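Local coordinates for protein nidogen (Mus musculus, PDB 1NPE) that forms the six-bladed YWTD beta-propeller of a basement-membrane glycoprotein, the module through which nidogen binds laminin, at residues G10-L15 / V50-I55; P58-A63 / R91-T96; Q180-D185 / K219-T224. One frame throughout, in Å; residues are numbered along the deposited sequence.

Interaction 1 of 3, residues G10-L15 / V50-I55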
loop_
_atom_site.group_PDB
_atom_site.type_symbol
_atom_site.label_atom_id
_atom_site.label_comp_id
_atom_site.label_asym_id
_atom_site.label_seq_id
_atom_site.Cartn_x
_atom_site.Cartn_y
_atom_site.Cartn_z
ATOM N N GLY A 10 10.409 8.804 5.264
ATOM C CA GLY A 10 11.595 9.020 6.076
ATOM C C GLY A 10 11.418 9.177 7.576
ATOM O O GLY A 10 12.394 9.466 8.266
ATOM N N LYS A 11 10.213 8.947 8.095
ATOM C CA LYS A 11 9.976 9.107 9.532
ATOM C C LYS A 11 8.651 8.549 10.039
ATOM O O LYS A 11 7.796 8.131 9.264
ATOM C CB LYS A 11 10.017 10.596 9.892
ATOM C CG LYS A 11 9.043 11.435 9.075
ATOM C CD LYS A 11 9.045 12.904 9.483
ATOM C CE LYS A 11 8.432 13.099 10.857
ATOM N NZ LYS A 11 8.346 14.543 11.180
ATOM N N ILE A 12 8.525 8.520 11.361
ATOM C CA ILE A 12 7.305 8.102 12.042
ATOM C C ILE A 12 7.067 9.224 13.056
ATOM O O ILE A 12 7.947 9.528 13.867
ATOM C CB ILE A 12 7.452 6.772 12.820
ATOM C CG1 ILE A 12 7.652 5.593 11.865
ATOM C CG2 ILE A 12 6.204 6.526 13.663
ATOM C CD1 ILE A 12 7.868 4.278 12.597
ATOM N N GLU A 13 5.901 9.859 12.980
ATOM C CA GLU A 13 5.553 10.950 13.884
ATOM C C GLU A 13 4.807 10.453 15.121
ATOM O O GLU A 13 4.124 9.430 15.083
ATOM C CB GLU A 13 4.717 12.004 13.152
ATOM C CG GLU A 13 4.504 13.315 13.924
ATOM C CD GLU A 13 5.731 14.229 13.947
ATOM O OE1 GLU A 13 6.837 13.788 13.578
ATOM O OE2 GLU A 13 5.584 15.403 14.336
ATOM N N ARG A 14 4.902 11.225 16.197
ATOM C CA ARG A 14 4.266 10.887 17.464
ATOM C C ARG A 14 3.596 12.097 18.117
ATOM O O ARG A 14 4.168 13.193 18.152
ATOM C CB ARG A 14 5.330 10.338 18.413
ATOM C CG ARG A 14 4.882 10.129 19.838
ATOM C CD ARG A 14 6.057 9.759 20.731
ATOM N NE ARG A 14 5.586 9.364 22.054
ATOM C CZ ARG A 14 6.287 8.644 22.922
ATOM N NH1 ARG A 14 7.512 8.232 22.620
ATOM N NH2 ARG A 14 5.750 8.318 24.090
ATOM N N LEU A 15 2.372 11.904 18.605
ATOM C CA LEU A 15 1.656 12.968 19.307
ATOM C C LEU A 15 0.729 12.381 20.356
ATOM O O LEU A 15 0.023 11.402 20.109
ATOM C CB LEU A 15 0.887 13.897 18.360
ATOM C CG LEU A 15 -0.345 13.416 17.604
ATOM C CD1 LEU A 15 -1.288 14.585 17.384
ATOM C CD2 LEU A 15 0.077 12.800 16.290
ATOM N N VAL A 50 6.782 -0.558 18.619
ATOM C CA VAL A 50 6.197 -0.094 17.367
ATOM C C VAL A 50 6.730 -0.931 16.194
ATOM O O VAL A 50 7.938 -1.130 16.070
ATOM C CB VAL A 50 6.541 1.406 17.123
ATOM C CG1 VAL A 50 5.942 1.894 15.802
ATOM C CG2 VAL A 50 6.029 2.259 18.277
ATOM N N TYR A 51 5.821 -1.457 15.373
ATOM C CA TYR A 51 6.194 -2.241 14.196
ATOM C C TYR A 51 5.827 -1.456 12.930
ATOM O O TYR A 51 4.852 -0.687 12.930
ATOM C CB TYR A 51 5.483 -3.600 14.186
ATOM C CG TYR A 51 6.022 -4.596 15.188
ATOM C CD1 TYR A 51 5.778 -4.443 16.551
ATOM C CD2 TYR A 51 6.774 -5.696 14.772
ATOM C CE1 TYR A 51 6.269 -5.354 17.473
ATOM C CE2 TYR A 51 7.270 -6.619 15.692
ATOM C CZ TYR A 51 7.013 -6.437 17.039
ATOM O OH TYR A 51 7.515 -7.318 17.964
ATOM N N TRP A 52 6.595 -1.667 11.857
ATOM C CA TRP A 52 6.354 -0.971 10.590
ATOM C C TRP A 52 6.786 -1.742 9.354
ATOM O O TRP A 52 7.557 -2.698 9.431
ATOM C CB TRP A 52 7.067 0.392 10.568
ATOM C CG TRP A 52 8.586 0.304 10.537
ATOM C CD1 TRP A 52 9.378 0.025 9.456
ATOM C CD2 TRP A 52 9.474 0.470 11.647
ATOM N NE1 TRP A 52 10.700 -0.001 9.827
ATOM C CE2 TRP A 52 10.788 0.267 11.165
ATOM C CE3 TRP A 52 9.288 0.767 13.004
ATOM C CZ2 TRP A 52 11.909 0.351 11.991
ATOM C CZ3 TRP A 52 10.405 0.850 13.828
ATOM C CH2 TRP A 52 11.699 0.641 13.317
ATOM N N THR A 53 6.272 -1.303 8.210
ATOM C CA THR A 53 6.633 -1.885 6.929
ATOM C C THR A 53 7.238 -0.757 6.105
ATOM O O THR A 53 6.802 0.396 6.188
ATOM C CB THR A 53 5.422 -2.469 6.166
ATOM O OG1 THR A 53 4.549 -1.411 5.744
ATOM C CG2 THR A 53 4.665 -3.455 7.038
ATOM N N ASP A 54 8.259 -1.100 5.334
ATOM C CA ASP A 54 8.965 -0.157 4.485
ATOM C C ASP A 54 8.961 -0.693 3.055
ATOM O O ASP A 54 9.415 -1.812 2.813
ATOM C CB ASP A 54 10.401 -0.007 5.000
ATOM C CG ASP A 54 11.344 0.538 3.951
ATOM O OD1 ASP A 54 12.416 -0.067 3.751
ATOM O OD2 ASP A 54 11.011 1.565 3.330
ATOM N N ILE A 55 8.425 0.089 2.121
ATOM C CA ILE A 55 8.364 -0.319 0.715
ATOM C C ILE A 55 9.601 0.082 -0.090
ATOM O O ILE A 55 9.702 -0.237 -1.275
ATOM C CB ILE A 55 7.150 0.287 -0.004
ATOM C CG1 ILE A 55 7.162 1.810 0.163
ATOM C CG2 ILE A 55 5.870 -0.349 0.497
ATOM C CD1 ILE A 55 6.224 2.531 -0.763
#
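The tryptophan of a YWTD sequence, W52 in Y51-W52-T53-D54, meets I12 where two neighbouring blades of the six-bladed beta-propeller face each other. Strands 11-17 and 49-54 belong to different four-stranded antiparallel sheets and run in opposite senses here, with 9.2 Å between the CA atoms of I12 and W52. I12 bridges the interval with a single branch. Its CG1 lies anti to the carbonyl carbon (chi1 -68°), and the extended second torsion carries CD1 outward from the strand. This methyl comes to 3.8 Å from W52 CE3, on the benzene part of the indole, while the two side chains cross at roughly a right angle. The same I12 CD1 has a looser neighbour in V50 CG1 at 4.4 Å, and thus touches two residues of one strand that point into the gap together. F30 and L41 also pack on I12, extending the apolar layer into both blades. On the opposite face of strand 11-17, K11 NZ forms a salt bridge with E13 OE1 (2.9 Å), reaching the carboxylate from above its plane, 48° out of it. Across the blade interface itself no hydrogen bond or ion pair is made. Cohesion between 10-15 and 50-55 therefore rests on dispersion and on the exclusion of water from a few buried hydrocarbon groups, with the polar pairing kept on the other side of the strand.

Interaction 2 of 3, residues P58-A63 / R91-T96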
loop_
_atom_site.group_PDB
_atom_site.type_symbol
_atom_site.label_atom_id
_atom_site.label_comp_id
_atom_site.label_asym_id
_atom_site.label_seq_id
_atom_site.Cartn_x
_atom_site.Cartn_y
_atom_site.Cartn_z
ATOM N N PRO A 58 12.741 -3.385 0.260
ATOM C CA PRO A 58 11.711 -3.141 1.275
ATOM C C PRO A 58 12.044 -3.887 2.566
ATOM O O PRO A 58 12.965 -4.706 2.587
ATOM C CB PRO A 58 10.459 -3.723 0.622
ATOM C CG PRO A 58 10.994 -4.904 -0.085
ATOM C CD PRO A 58 12.238 -4.340 -0.745
ATOM N N SER A 59 11.286 -3.630 3.629
ATOM C CA SER A 59 11.540 -4.297 4.904
ATOM C C SER A 59 10.444 -4.117 5.948
ATOM O O SER A 59 9.506 -3.345 5.768
ATOM C CB SER A 59 12.865 -3.816 5.502
ATOM O OG SER A 59 12.767 -2.469 5.931
ATOM N N ILE A 60 10.574 -4.877 7.028
ATOM C CA ILE A 60 9.660 -4.828 8.164
ATOM C C ILE A 60 10.568 -4.658 9.367
ATOM O O ILE A 60 11.551 -5.392 9.512
ATOM C CB ILE A 60 8.830 -6.126 8.295
ATOM C CG1 ILE A 60 7.833 -6.210 7.136
ATOM C CG2 ILE A 60 8.107 -6.176 9.646
ATOM C CD1 ILE A 60 7.017 -7.468 7.116
ATOM N N GLY A 61 10.280 -3.649 10.186
ATOM C CA GLY A 61 11.104 -3.394 11.351
ATOM C C GLY A 61 10.351 -3.067 12.624
ATOM O O GLY A 61 9.117 -3.007 12.643
ATOM N N ARG A 62 11.107 -2.853 13.696
ATOM C CA ARG A 62 10.525 -2.537 14.994
ATOM C C ARG A 62 11.489 -1.777 15.895
ATOM O O ARG A 62 12.709 -1.867 15.743
ATOM C CB ARG A 62 10.062 -3.812 15.702
ATOM C CG ARG A 62 11.175 -4.803 16.001
ATOM C CD ARG A 62 10.661 -5.967 16.831
ATOM N NE ARG A 62 11.729 -6.899 17.161
ATOM C CZ ARG A 62 11.585 -7.969 17.937
ATOM N NH1 ARG A 62 10.407 -8.259 18.476
ATOM N NH2 ARG A 62 12.628 -8.748 18.173
ATOM N N ALA A 63 10.918 -1.058 16.856
ATOM C CA ALA A 63 11.684 -0.272 17.814
ATOM C C ALA A 63 10.823 -0.018 19.040
ATOM O O ALA A 63 9.610 0.168 18.922
ATOM C CB ALA A 63 12.099 1.053 17.187
ATOM N N ARG A 91 2.262 -13.764 20.275
ATOM C CA ARG A 91 3.567 -13.189 19.925
ATOM C C ARG A 91 3.919 -13.317 18.439
ATOM O O ARG A 91 5.004 -13.788 18.094
ATOM C CB ARG A 91 4.683 -13.833 20.764
ATOM C CG ARG A 91 4.526 -13.733 22.277
ATOM C CD ARG A 91 4.979 -12.381 22.817
ATOM N NE ARG A 91 3.950 -11.360 22.679
ATOM C CZ ARG A 91 4.175 -10.050 22.725
ATOM N NH1 ARG A 91 5.404 -9.572 22.901
ATOM N NH2 ARG A 91 3.158 -9.214 22.607
ATOM N N THR A 92 3.008 -12.912 17.556
ATOM C CA THR A 92 3.269 -12.991 16.120
ATOM C C THR A 92 2.814 -11.750 15.357
ATOM O O THR A 92 2.034 -10.948 15.862
ATOM C CB THR A 92 2.599 -14.229 15.481
ATOM O OG1 THR A 92 1.190 -14.207 15.739
ATOM C CG2 THR A 92 3.199 -15.505 16.024
ATOM N N ILE A 93 3.330 -11.594 14.143
ATOM C CA ILE A 93 2.970 -10.476 13.280
ATOM C C ILE A 93 2.278 -11.007 12.021
ATOM O O ILE A 93 2.420 -12.184 11.671
ATOM C CB ILE A 93 4.213 -9.652 12.852
ATOM C CG1 ILE A 93 5.153 -10.491 11.984
ATOM C CG2 ILE A 93 4.974 -9.171 14.070
ATOM C CD1 ILE A 93 6.294 -9.690 11.384
ATOM N N PHE A 94 1.497 -10.145 11.377
ATOM C CA PHE A 94 0.787 -10.473 10.145
ATOM C C PHE A 94 1.000 -9.281 9.221
ATOM O O PHE A 94 1.070 -8.147 9.691
ATOM C CB PHE A 94 -0.727 -10.596 10.375
ATOM C CG PHE A 94 -1.139 -11.752 11.245
ATOM C CD1 PHE A 94 -1.665 -12.909 10.678
ATOM C CD2 PHE A 94 -1.074 -11.657 12.634
ATOM C CE1 PHE A 94 -2.129 -13.957 11.484
ATOM C CE2 PHE A 94 -1.534 -12.696 13.446
ATOM C CZ PHE A 94 -2.065 -13.849 12.867
ATOM N N TRP A 95 1.095 -9.515 7.914
ATOM C CA TRP A 95 1.252 -8.388 7.002
ATOM C C TRP A 95 0.736 -8.668 5.603
ATOM O O TRP A 95 0.586 -9.823 5.198
ATOM C CB TRP A 95 2.709 -7.890 6.956
ATOM C CG TRP A 95 3.661 -8.739 6.161
ATOM C CD1 TRP A 95 3.975 -8.600 4.838
ATOM C CD2 TRP A 95 4.482 -9.800 6.657
ATOM N NE1 TRP A 95 4.948 -9.500 4.483
ATOM C CE2 TRP A 95 5.280 -10.249 5.581
ATOM C CE3 TRP A 95 4.628 -10.411 7.910
ATOM C CZ2 TRP A 95 6.217 -11.281 5.719
ATOM C CZ3 TRP A 95 5.561 -11.441 8.046
ATOM C CH2 TRP A 95 6.343 -11.862 6.954
ATOM N N THR A 96 0.425 -7.595 4.887
ATOM C CA THR A 96 -0.050 -7.695 3.521
ATOM C C THR A 96 1.095 -7.331 2.589
ATOM O O THR A 96 1.945 -6.510 2.927
ATOM C CB THR A 96 -1.217 -6.724 3.256
ATOM O OG1 THR A 96 -0.803 -5.382 3.563
ATOM C CG2 THR A 96 -2.420 -7.097 4.115
#
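I60 and W95 mark the closest backbone approach, their CA atoms 9.2 Å apart, a spacing that leaves room for side chains and rules out backbone pairing. The two segments run in opposite senses, and the chain enters 58-63 through a cis peptide bond before P58, while R91 and T92 both face D87 in a G1 beta bulge that opens strand 92-97. I60 supplies the main touch. Its CD1 methyl stands over one face of the W95 indole, 3.5 Å from the centroid of the five-membered ring and 14° off the ring normal, which makes a well-centred CH-pi contact. The atoms shared by the two rings are nearest, with W95 CD2 at 3.5 Å and CE2 at 3.6 Å from I60 CD1. In the propeller this joins the third strand of one blade to the second strand of the next, and W95 occupies the tryptophan position of an F-W-T-D version of the YWTD sequence. The other branch of I60, CG2, lies anti to the backbone N and meets I93 CD1 at 4.3 Å, so each arm of the isoleucine has its own partner. At the far end R62 NH1 and R91 NH1 remain 6.8 Å apart; R62 hydrogen-bonds to Y51 OH, whereas R91 pairs with D44 in a salt bridge.

Interaction 3 of 3, residues Q180-D185 / K219-T224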
loop_
_atom_site.group_PDB
_atom_site.type_symbol
_atom_site.label_atom_id
_atom_site.label_comp_id
_atom_site.label_asym_id
_atom_site.label_seq_id
_atom_site.Cartn_x
_atom_site.Cartn_y
_atom_site.Cartn_z
ATOM N N GLN A 180 -17.071 -3.651 16.423
ATOM C CA GLN A 180 -17.217 -2.871 15.212
ATOM C C GLN A 180 -15.969 -2.851 14.338
ATOM O O GLN A 180 -14.867 -2.517 14.790
ATOM C CB GLN A 180 -17.601 -1.438 15.599
ATOM C CG GLN A 180 -18.601 -0.752 14.682
ATOM C CD GLN A 180 -20.015 -1.305 14.802
ATOM O OE1 GLN A 180 -20.912 -0.896 14.061
ATOM N NE2 GLN A 180 -20.221 -2.234 15.732
ATOM N N LEU A 181 -16.156 -3.243 13.084
ATOM C CA LEU A 181 -15.087 -3.231 12.101
ATOM C C LEU A 181 -15.368 -2.040 11.183
ATOM O O LEU A 181 -16.412 -1.965 10.544
ATOM C CB LEU A 181 -15.073 -4.526 11.289
ATOM C CG LEU A 181 -14.004 -4.627 10.195
ATOM C CD1 LEU A 181 -12.618 -4.634 10.821
ATOM C CD2 LEU A 181 -14.211 -5.879 9.353
ATOM N N CYS A 182 -14.443 -1.097 11.145
ATOM C CA CYS A 182 -14.608 0.072 10.303
ATOM C C CYS A 182 -13.480 0.177 9.290
ATOM O O CYS A 182 -12.355 -0.207 9.570
ATOM C CB CYS A 182 -14.611 1.338 11.153
ATOM S SG CYS A 182 -15.792 1.358 12.533
ATOM N N TRP A 183 -13.793 0.696 8.110
ATOM C CA TRP A 183 -12.790 0.891 7.076
ATOM C C TRP A 183 -12.990 2.264 6.462
ATOM O O TRP A 183 -14.031 2.883 6.663
ATOM C CB TRP A 183 -12.873 -0.201 6.000
ATOM C CG TRP A 183 -14.122 -0.212 5.180
ATOM C CD1 TRP A 183 -14.381 0.541 4.065
ATOM C CD2 TRP A 183 -15.263 -1.061 5.365
ATOM N NE1 TRP A 183 -15.609 0.208 3.546
ATOM C CE2 TRP A 183 -16.172 -0.773 4.322
ATOM C CE3 TRP A 183 -15.603 -2.039 6.310
ATOM C CZ2 TRP A 183 -17.400 -1.429 4.190
ATOM C CZ3 TRP A 183 -16.827 -2.695 6.180
ATOM C CH2 TRP A 183 -17.709 -2.385 5.125
ATOM N N VAL A 184 -11.957 2.774 5.798
ATOM C CA VAL A 184 -12.031 4.068 5.123
ATOM C C VAL A 184 -11.859 3.754 3.641
ATOM O O VAL A 184 -11.001 2.957 3.260
ATOM C CB VAL A 184 -10.964 5.068 5.633
ATOM C CG1 VAL A 184 -11.256 5.437 7.080
ATOM C CG2 VAL A 184 -9.557 4.485 5.501
ATOM N N ASP A 185 -12.697 4.364 2.814
ATOM C CA ASP A 185 -12.697 4.081 1.386
ATOM C C ASP A 185 -12.438 5.329 0.558
ATOM O O ASP A 185 -13.241 6.253 0.555
ATOM C CB ASP A 185 -14.052 3.457 1.028
ATOM C CG ASP A 185 -14.051 2.751 -0.318
ATOM O OD1 ASP A 185 -13.585 3.338 -1.311
ATOM O OD2 ASP A 185 -14.549 1.608 -0.387
ATOM N N LYS A 219 -14.857 5.578 20.652
ATOM C CA LYS A 219 -15.878 6.084 19.733
ATOM C C LYS A 219 -15.278 6.909 18.581
ATOM O O LYS A 219 -15.959 7.193 17.593
ATOM C CB LYS A 219 -16.890 6.941 20.510
ATOM C CG LYS A 219 -16.242 7.945 21.471
ATOM C CD LYS A 219 -17.248 8.936 22.048
ATOM C CE LYS A 219 -18.353 8.249 22.846
ATOM N NZ LYS A 219 -19.401 9.228 23.286
ATOM N N ASN A 220 -14.007 7.282 18.716
ATOM C CA ASN A 220 -13.315 8.085 17.707
ATOM C C ASN A 220 -12.472 7.322 16.683
ATOM O O ASN A 220 -11.811 6.332 17.003
ATOM C CB ASN A 220 -12.419 9.128 18.388
ATOM C CG ASN A 220 -13.150 10.414 18.726
ATOM O OD1 ASN A 220 -14.377 10.477 18.697
ATOM N ND2 ASN A 220 -12.387 11.456 19.042
ATOM N N LEU A 221 -12.501 7.802 15.445
ATOM C CA LEU A 221 -11.703 7.220 14.373
ATOM C C LEU A 221 -10.643 8.238 13.993
ATOM O O LEU A 221 -10.906 9.436 13.973
ATOM C CB LEU A 221 -12.551 6.921 13.128
ATOM C CG LEU A 221 -13.545 5.765 13.153
ATOM C CD1 LEU A 221 -14.154 5.621 11.761
ATOM C CD2 LEU A 221 -12.862 4.472 13.577
ATOM N N TYR A 222 -9.437 7.762 13.716
ATOM C CA TYR A 222 -8.359 8.650 13.307
ATOM C C TYR A 222 -7.824 8.119 11.988
ATOM O O TYR A 222 -7.340 6.985 11.922
ATOM C CB TYR A 222 -7.237 8.675 14.350
ATOM C CG TYR A 222 -7.666 9.196 15.699
ATOM C CD1 TYR A 222 -8.163 8.331 16.672
ATOM C CD2 TYR A 222 -7.588 10.556 16.000
ATOM C CE1 TYR A 222 -8.574 8.804 17.912
ATOM C CE2 TYR A 222 -8.000 11.042 17.240
ATOM C CZ TYR A 222 -8.491 10.159 18.188
ATOM O OH TYR A 222 -8.906 10.628 19.409
ATOM N N TYR A 223 -7.948 8.921 10.934
ATOM C CA TYR A 223 -7.455 8.504 9.632
ATOM C C TYR A 223 -6.496 9.496 8.979
ATOM O O TYR A 223 -6.515 10.692 9.278
ATOM C CB TYR A 223 -8.619 8.166 8.685
ATOM C CG TYR A 223 -9.429 9.334 8.169
ATOM C CD1 TYR A 223 -9.090 9.969 6.971
ATOM C CD2 TYR A 223 -10.576 9.765 8.838
ATOM C CE1 TYR A 223 -9.878 10.998 6.448
ATOM C CE2 TYR A 223 -11.370 10.792 8.328
ATOM C CZ TYR A 223 -11.015 11.400 7.131
ATOM O OH TYR A 223 -11.809 12.392 6.609
ATOM N N THR A 224 -5.639 8.975 8.103
ATOM C CA THR A 224 -4.684 9.800 7.374
ATOM C C THR A 224 -5.282 10.072 6.005
ATOM O O THR A 224 -5.854 9.171 5.381
ATOM C CB THR A 224 -3.325 9.100 7.220
ATOM O OG1 THR A 224 -3.497 7.856 6.527
ATOM C CG2 THR A 224 -2.698 8.855 8.596
#
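The phenol ring of Y223 is the flat group at this contact, and V184 approaches it obliquely, near the root of the side chain. V184 CG1 lies 4.1 Å from Y223 CB, whereas the distance from V184 CG1 to Y223 OH is 7.0 Å, so the hydroxyl end extends past the valine. I232, M234 and L208 are further neighbours of Y223. The indole of W183, by contrast, leaves its strand on the side away from 219-224 and packs on L166, E192 and L194. V184 owes its reach to a chi1 of -67°, which sets CG1 beside the backbone N and anti to the carbonyl carbon. A second touch, further back along both strands, joins C182 to L221. Both methyls of L221, CD1 and CD2, lie 4.3 Å from C182 CB and approach it from the same side. The sulfur is close as well, with C182 SG 4.4 Å from L221 CD2, and it is tied to C193 in a disulfide. This bond joins C182 to the next strand of its own sheet and fixes the direction of the cysteine side chain against the leucine. The CA atoms are 8.7 Å apart for C182 and L221 and 7.8 Å for V184 and Y223, so the strands draw closer toward the second pair. No hydrogen bond crosses the gap. The segments run in broadly the same sense and hold the second strands of successive propeller blades. There are no helices here: strand 211-217 lines the interface, V184 resting on its P211 and V214 and L221 on S216, while strands 190-195 and 230-235 flank 180-185 and 220-225 within their respective sheets.

All three contacts are buried, apolar junctions between neighbouring blades, and none has a hydrogen bond across it. Interactions 1 and 2 meet in one blade: strands 49-54 and 59-64 are neighbours in its sheet, joined by probable hydrogen bonds such as D54 N to S59 O, and this blade packs against the preceding blade in interaction 1 and the following one in interaction 2. Interaction 3 lies across the centre of the chain, its centre about 19 and 22 Å from theirs. Chemistry varies with the partner: methyl against indole in 1 and 2, obliquely in the first and face-on in the second, but aliphatic packing beside a disulfide in 3.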